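Long-range contacts in activated BY transcription factor SSRB (Salmonella enterica, PDB 2WNW), which belongs to glycosyl hydrolase family 30 and joins a TIM barrel to a beta-sandwich domain: residues A101-S106 against A148-N153; S142-P147 against K201-C206. All coordinates share one frame; numbering follows the deposited sequence.

Overall arrangement
Both contacts lie among the loops that follow neighbouring barrel strands, on the same side of the chain's centre, with centres about 11 Å apart. Contact 2 is buried and joins the chain leading out of strand 138-143 to the loop after strand 190-192. Contact 1, farther out and only partly buried, joins a later part of the same loop to the loop after strand 85-90. Neither has a direct hydrogen bond across it: contact 1 relies on one phenylalanine ring and a water bridge, contact 2 on Trp-144 against Asp-204 and Pro-146 against Cys-206. Lys-151 connects them, its NZ 2.7 Å from Ser-205 O and 2.9 Å from Ser-145 OG, both probable hydrogen bonds.

Contact 1: residues A101-S106 against A148-N153; sequences AYVDSS and AFMKTN
Two loops at the C-terminal ends of adjacent TIM-barrel strands meet where Phe-149, in the 3-10 turn 148-150, presses its ring against the backbone of Val-103 to Ser-106. The peptide joining Ser-105 to Ser-106 lies over one face, with Ser-106 N 3.6 Å from Phe-149 CE2. On the opposite face sits Met-150, so the ring lies between a peptide and the CG methylene of Met-150, both offset toward the rim. Val-103 O approaches in the ring plane, 3.6 Å from Phe-149 CE1, and Val-103 CG1 adds an apolar touch 3.9 Å from the same carbon, its side chain crossing the aromatic one at about a right angle. With CG held between the backbone N and the carbonyl carbon (chi1 74°), the ring is turned onto the facing loop. No direct hydrogen bond spans the contact; instead, a water donates to Asp-104 O at 2.9 Å and accepts from Phe-149 N at 3.1 Å. Ser-105 is the N-cap of helix 106-110, its OG bonded to Asp-108 N. Leu-109 of that helix touches Val-103, Phe-149 and Met-150, while Ile-173 of helix 167-183 backs Val-103 and Met-150.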
loop_
_atom_site.group_PDB
_atom_site.type_symbol
_atom_site.label_atom_id
_atom_site.label_comp_id
_atom_site.label_asym_id
_atom_site.label_seq_id
_atom_site.Cartn_x
_atom_site.Cartn_y
_atom_site.Cartn_z
ATOM N N ALA A 101 -39.924 -4.199 -14.567
ATOM C CA ALA A 101 -39.224 -3.742 -15.766
ATOM C C ALA A 101 -40.061 -2.658 -16.430
ATOM O O ALA A 101 -41.249 -2.521 -16.141
ATOM C CB ALA A 101 -39.007 -4.905 -16.727
ATOM N N TYR A 102 -39.447 -1.896 -17.329
ATOM C CA TYR A 102 -40.147 -0.812 -18.011
ATOM C C TYR A 102 -41.008 -1.300 -19.176
ATOM O O TYR A 102 -41.847 -0.564 -19.692
ATOM C CB TYR A 102 -39.123 0.226 -18.470
ATOM C CG TYR A 102 -38.284 0.740 -17.318
ATOM C CD1 TYR A 102 -36.910 0.931 -17.459
ATOM C CD2 TYR A 102 -38.865 1.028 -16.083
ATOM C CE1 TYR A 102 -36.133 1.393 -16.396
ATOM C CE2 TYR A 102 -38.098 1.494 -15.012
ATOM C CZ TYR A 102 -36.733 1.673 -15.177
ATOM O OH TYR A 102 -35.966 2.136 -14.131
ATOM N N VAL A 103 -40.792 -2.547 -19.579
ATOM C CA VAL A 103 -41.564 -3.177 -20.649
ATOM C C VAL A 103 -41.578 -4.670 -20.310
ATOM O O VAL A 103 -40.542 -5.240 -19.971
ATOM C CB VAL A 103 -40.924 -2.928 -22.044
ATOM C CG1 VAL A 103 -39.552 -3.572 -22.126
ATOM C CG2 VAL A 103 -41.836 -3.476 -23.131
ATOM N N ASP A 104 -42.743 -5.306 -20.395
ATOM C CA ASP A 104 -42.843 -6.714 -20.020
ATOM C C ASP A 104 -43.064 -7.760 -21.103
ATOM O O ASP A 104 -42.992 -8.957 -20.823
ATOM C CB ASP A 104 -43.926 -6.870 -18.957
ATOM C CG ASP A 104 -43.624 -6.072 -17.708
ATOM O OD1 ASP A 104 -42.602 -6.366 -17.050
ATOM O OD2 ASP A 104 -44.404 -5.147 -17.391
ATOM N N SER A 105 -43.338 -7.330 -22.329
ATOM C CA SER A 105 -43.546 -8.284 -23.411
ATOM C C SER A 105 -43.030 -7.720 -24.721
ATOM O O SER A 105 -42.883 -6.507 -24.867
ATOM C CB SER A 105 -45.032 -8.615 -23.563
ATOM O OG SER A 105 -45.756 -7.501 -24.060
ATOM N N SER A 106 -42.764 -8.606 -25.673
ATOM C CA SER A 106 -42.278 -8.192 -26.982
ATOM C C SER A 106 -43.346 -7.345 -27.669
ATOM O O SER A 106 -43.030 -6.416 -28.415
ATOM C CB SER A 106 -41.963 -9.419 -27.837
ATOM O OG SER A 106 -43.104 -10.252 -27.953
ATOM N N ALA A 148 -37.323 -9.703 -18.441
ATOM C CA ALA A 148 -37.265 -11.157 -18.545
ATOM C C ALA A 148 -37.286 -11.710 -19.970
ATOM O O ALA A 148 -36.454 -12.548 -20.319
ATOM C CB ALA A 148 -38.399 -11.788 -17.732
ATOM N N PHE A 149 -38.221 -11.244 -20.795
ATOM C CA PHE A 149 -38.321 -11.756 -22.159
ATOM C C PHE A 149 -37.112 -11.473 -23.043
ATOM O O PHE A 149 -36.977 -12.066 -24.112
ATOM C CB PHE A 149 -39.599 -11.252 -22.851
ATOM C CG PHE A 149 -39.557 -9.805 -23.258
ATOM C CD1 PHE A 149 -39.786 -8.794 -22.329
ATOM C CD2 PHE A 149 -39.315 -9.454 -24.586
ATOM C CE1 PHE A 149 -39.780 -7.450 -22.715
ATOM C CE2 PHE A 149 -39.306 -8.115 -24.982
ATOM C CZ PHE A 149 -39.540 -7.112 -24.044
ATOM N N MET A 150 -36.229 -10.581 -22.599
ATOM C CA MET A 150 -35.034 -10.253 -23.371
ATOM C C MET A 150 -33.845 -11.130 -22.983
ATOM O O MET A 150 -32.755 -10.982 -23.536
ATOM C CB MET A 150 -34.648 -8.784 -23.173
ATOM C CG MET A 150 -35.599 -7.782 -23.803
ATOM S SD MET A 150 -34.859 -6.132 -23.876
ATOM C CE MET A 150 -36.267 -5.165 -24.375
ATOM N N LYS A 151 -34.062 -12.049 -22.047
ATOM C CA LYS A 151 -32.992 -12.918 -21.567
ATOM C C LYS A 151 -33.130 -14.384 -21.961
ATOM O O LYS A 151 -34.222 -14.870 -22.263
ATOM C CB LYS A 151 -32.898 -12.803 -20.043
ATOM C CG LYS A 151 -32.774 -11.364 -19.556
ATOM C CD LYS A 151 -32.855 -11.262 -18.044
ATOM C CE LYS A 151 -31.690 -11.969 -17.366
ATOM N NZ LYS A 151 -31.878 -11.988 -15.891
ATOM N N THR A 152 -32.000 -15.083 -21.946
ATOM C CA THR A 152 -31.947 -16.498 -22.298
ATOM C C THR A 152 -32.708 -17.386 -21.318
ATOM O O THR A 152 -33.118 -18.497 -21.671
ATOM C CB THR A 152 -30.488 -16.989 -22.360
ATOM O OG1 THR A 152 -29.834 -16.692 -21.118
ATOM C CG2 THR A 152 -29.746 -16.304 -23.491
ATOM N N ASN A 153 -32.901 -16.900 -20.093
ATOM C CA ASN A 153 -33.603 -17.674 -19.070
ATOM C C ASN A 153 -35.019 -17.174 -18.784
ATOM O O ASN A 153 -35.696 -17.692 -17.893
ATOM C CB ASN A 153 -32.783 -17.681 -17.772
ATOM C CG ASN A 153 -32.701 -16.311 -17.126
ATOM O OD1 ASN A 153 -32.712 -15.291 -17.814
ATOM N ND2 ASN A 153 -32.606 -16.281 -15.799
HETATM O O HOH W 1 -40.774 -10.171 -19.393
#

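Contact 2: residues S142-P147 against K201-C206; sequences SPWSPP and KTWDSC
Trp-144, in the segment that leads out of barrel strand 138-143, meets the 201-206 loop with the pyrrole edge of its indole. Its CD1 points at Asp-204 O, 3.4 Å away and in the ring plane, and its CB lies 3.6 Å from Asp-204 CB. The same edge comes near CD1 of Trp-203. Beyond the contact, Trp-144 NE1 is hydrogen-bonded to a bound glycerol, and the indole meets the ring of Trp-331 with the planes about 15° apart. Trp-144 O sits 3.1 Å from Ser-205 CA, but its angle to Ser-205 N is too poor for a hydrogen bond, and it accepts from Gln-194 NE2 instead. At Ser-145, CB packs 3.7 Å from Ser-205 O. Its OG, anti to the backbone N (chi1 175°), donates to Pro-146 O at 2.9 Å, in the carbonyl plane and on a lone pair, while Lys-151 NZ bonds both this OG and Ser-205 O. Pro-146 then sets its ring against Cys-206, with CD 3.6 Å from SG. The CB of Ser-205 points away from 142-147, and its OG accepts from Lys-201 N at 3.1 Å and from Gly-159 N and donates to Trp-203 O, tying 201-203 to Ser-205. Ser-92 and His-343 hold the Asp-204 carboxylate. The segments thus touch through carbon, sulfur, carbonyl oxygens and one indole edge, while the Ser-145 and Ser-205 hydroxyls, the Asp-204 carboxylate and Trp-144 O find partners within a segment or in other parts of the chain, so neighbouring loops probably help to fix how the two lie together.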
loop_
_atom_site.group_PDB
_atom_site.type_symbol
_atom_site.label_atom_id
_atom_site.label_comp_id
_atom_site.label_asym_id
_atom_site.label_seq_id
_atom_site.Cartn_x
_atom_site.Cartn_y
_atom_site.Cartn_z
ATOM N N SER A 142 -27.291 2.092 -12.984
ATOM C CA SER A 142 -26.798 0.763 -13.338
ATOM C C SER A 142 -27.943 -0.242 -13.352
ATOM O O SER A 142 -28.831 -0.185 -12.504
ATOM C CB SER A 142 -25.767 0.270 -12.311
ATOM O OG SER A 142 -24.684 1.167 -12.162
ATOM N N PRO A 143 -27.933 -1.178 -14.315
ATOM C CA PRO A 143 -28.996 -2.183 -14.384
ATOM C C PRO A 143 -28.570 -3.453 -13.652
ATOM O O PRO A 143 -27.387 -3.784 -13.609
ATOM C CB PRO A 143 -29.139 -2.459 -15.886
ATOM C CG PRO A 143 -28.197 -1.481 -16.575
ATOM C CD PRO A 143 -27.147 -1.169 -15.557
ATOM N N TRP A 144 -29.536 -4.151 -13.070
ATOM C CA TRP A 144 -29.268 -5.414 -12.407
ATOM C C TRP A 144 -29.742 -6.492 -13.388
ATOM O O TRP A 144 -29.232 -7.613 -13.400
ATOM C CB TRP A 144 -30.040 -5.505 -11.087
ATOM C CG TRP A 144 -29.231 -5.132 -9.860
ATOM C CD1 TRP A 144 -28.885 -5.962 -8.832
ATOM C CD2 TRP A 144 -28.706 -3.838 -9.521
ATOM N NE1 TRP A 144 -28.183 -5.269 -7.874
ATOM C CE2 TRP A 144 -28.059 -3.965 -8.269
ATOM C CE3 TRP A 144 -28.720 -2.585 -10.150
ATOM C CZ2 TRP A 144 -27.429 -2.884 -7.632
ATOM C CZ3 TRP A 144 -28.092 -1.507 -9.515
ATOM C CH2 TRP A 144 -27.457 -1.668 -8.267
ATOM N N SER A 145 -30.718 -6.144 -14.224
ATOM C CA SER A 145 -31.224 -7.093 -15.216
ATOM C C SER A 145 -32.174 -6.510 -16.252
ATOM O O SER A 145 -33.008 -5.664 -15.938
ATOM C CB SER A 145 -31.941 -8.265 -14.530
ATOM O OG SER A 145 -32.527 -9.138 -15.496
ATOM N N PRO A 146 -32.035 -6.944 -17.517
ATOM C CA PRO A 146 -32.906 -6.474 -18.599
ATOM C C PRO A 146 -34.255 -7.153 -18.346
ATOM O O PRO A 146 -34.359 -8.012 -17.466
ATOM C CB PRO A 146 -32.235 -7.026 -19.859
ATOM C CG PRO A 146 -30.781 -7.125 -19.468
ATOM C CD PRO A 146 -30.878 -7.680 -18.056
ATOM N N PRO A 147 -35.302 -6.783 -19.104
ATOM C CA PRO A 147 -36.614 -7.412 -18.899
ATOM C C PRO A 147 -36.476 -8.921 -19.106
ATOM O O PRO A 147 -35.617 -9.363 -19.869
ATOM C CB PRO A 147 -37.483 -6.762 -19.976
ATOM C CG PRO A 147 -36.835 -5.409 -20.170
ATOM C CD PRO A 147 -35.363 -5.749 -20.152
ATOM N N LYS A 201 -27.190 -14.394 -9.356
ATOM C CA LYS A 201 -27.778 -14.164 -8.037
ATOM C C LYS A 201 -29.203 -14.713 -8.037
ATOM O O LYS A 201 -29.802 -14.856 -9.098
ATOM C CB LYS A 201 -27.822 -12.665 -7.730
ATOM C CG LYS A 201 -26.462 -11.982 -7.687
ATOM C CD LYS A 201 -25.637 -12.482 -6.512
ATOM C CE LYS A 201 -24.325 -11.729 -6.405
ATOM N NZ LYS A 201 -23.489 -12.257 -5.291
ATOM N N THR A 202 -29.743 -15.022 -6.860
ATOM C CA THR A 202 -31.114 -15.518 -6.778
ATOM C C THR A 202 -32.051 -14.346 -7.058
ATOM O O THR A 202 -33.254 -14.525 -7.260
ATOM C CB THR A 202 -31.439 -16.095 -5.383
ATOM O OG1 THR A 202 -31.177 -15.105 -4.384
ATOM C CG2 THR A 202 -30.601 -17.335 -5.106
ATOM N N TRP A 203 -31.488 -13.141 -7.050
ATOM C CA TRP A 203 -32.255 -11.935 -7.339
ATOM C C TRP A 203 -31.851 -11.404 -8.716
ATOM O O TRP A 203 -31.172 -12.094 -9.468
ATOM C CB TRP A 203 -32.028 -10.877 -6.255
ATOM C CG TRP A 203 -30.587 -10.550 -5.974
ATOM C CD1 TRP A 203 -29.750 -9.788 -6.740
ATOM C CD2 TRP A 203 -29.827 -10.948 -4.826
ATOM N NE1 TRP A 203 -28.518 -9.684 -6.137
ATOM C CE2 TRP A 203 -28.537 -10.388 -4.961
ATOM C CE3 TRP A 203 -30.112 -11.726 -3.694
ATOM C CZ2 TRP A 203 -27.530 -10.579 -4.004
ATOM C CZ3 TRP A 203 -29.113 -11.917 -2.743
ATOM C CH2 TRP A 203 -27.836 -11.344 -2.906
ATOM N N ASP A 204 -32.270 -10.185 -9.040
ATOM C CA ASP A 204 -31.978 -9.579 -10.341
ATOM C C ASP A 204 -30.498 -9.631 -10.707
ATOM O O ASP A 204 -29.654 -9.083 -10.002
ATOM C CB ASP A 204 -32.461 -8.133 -10.347
ATOM C CG ASP A 204 -33.897 -8.008 -9.885
ATOM O OD1 ASP A 204 -34.791 -7.849 -10.744
ATOM O OD2 ASP A 204 -34.126 -8.089 -8.658
ATOM N N SER A 205 -30.195 -10.287 -11.821
ATOM C CA SER A 205 -28.821 -10.426 -12.284
ATOM C C SER A 205 -28.792 -10.797 -13.766
ATOM O O SER A 205 -29.780 -11.278 -14.312
ATOM C CB SER A 205 -28.100 -11.493 -11.452
ATOM O OG SER A 205 -28.864 -12.688 -11.379
ATOM N N CYS A 206 -27.654 -10.570 -14.411
ATOM C CA CYS A 206 -27.504 -10.869 -15.831
ATOM C C CYS A 206 -26.016 -10.978 -16.137
ATOM O O CYS A 206 -25.231 -10.130 -15.714
ATOM C CB CYS A 206 -28.135 -9.749 -16.665
ATOM S SG CYS A 206 -28.207 -10.068 -18.442
#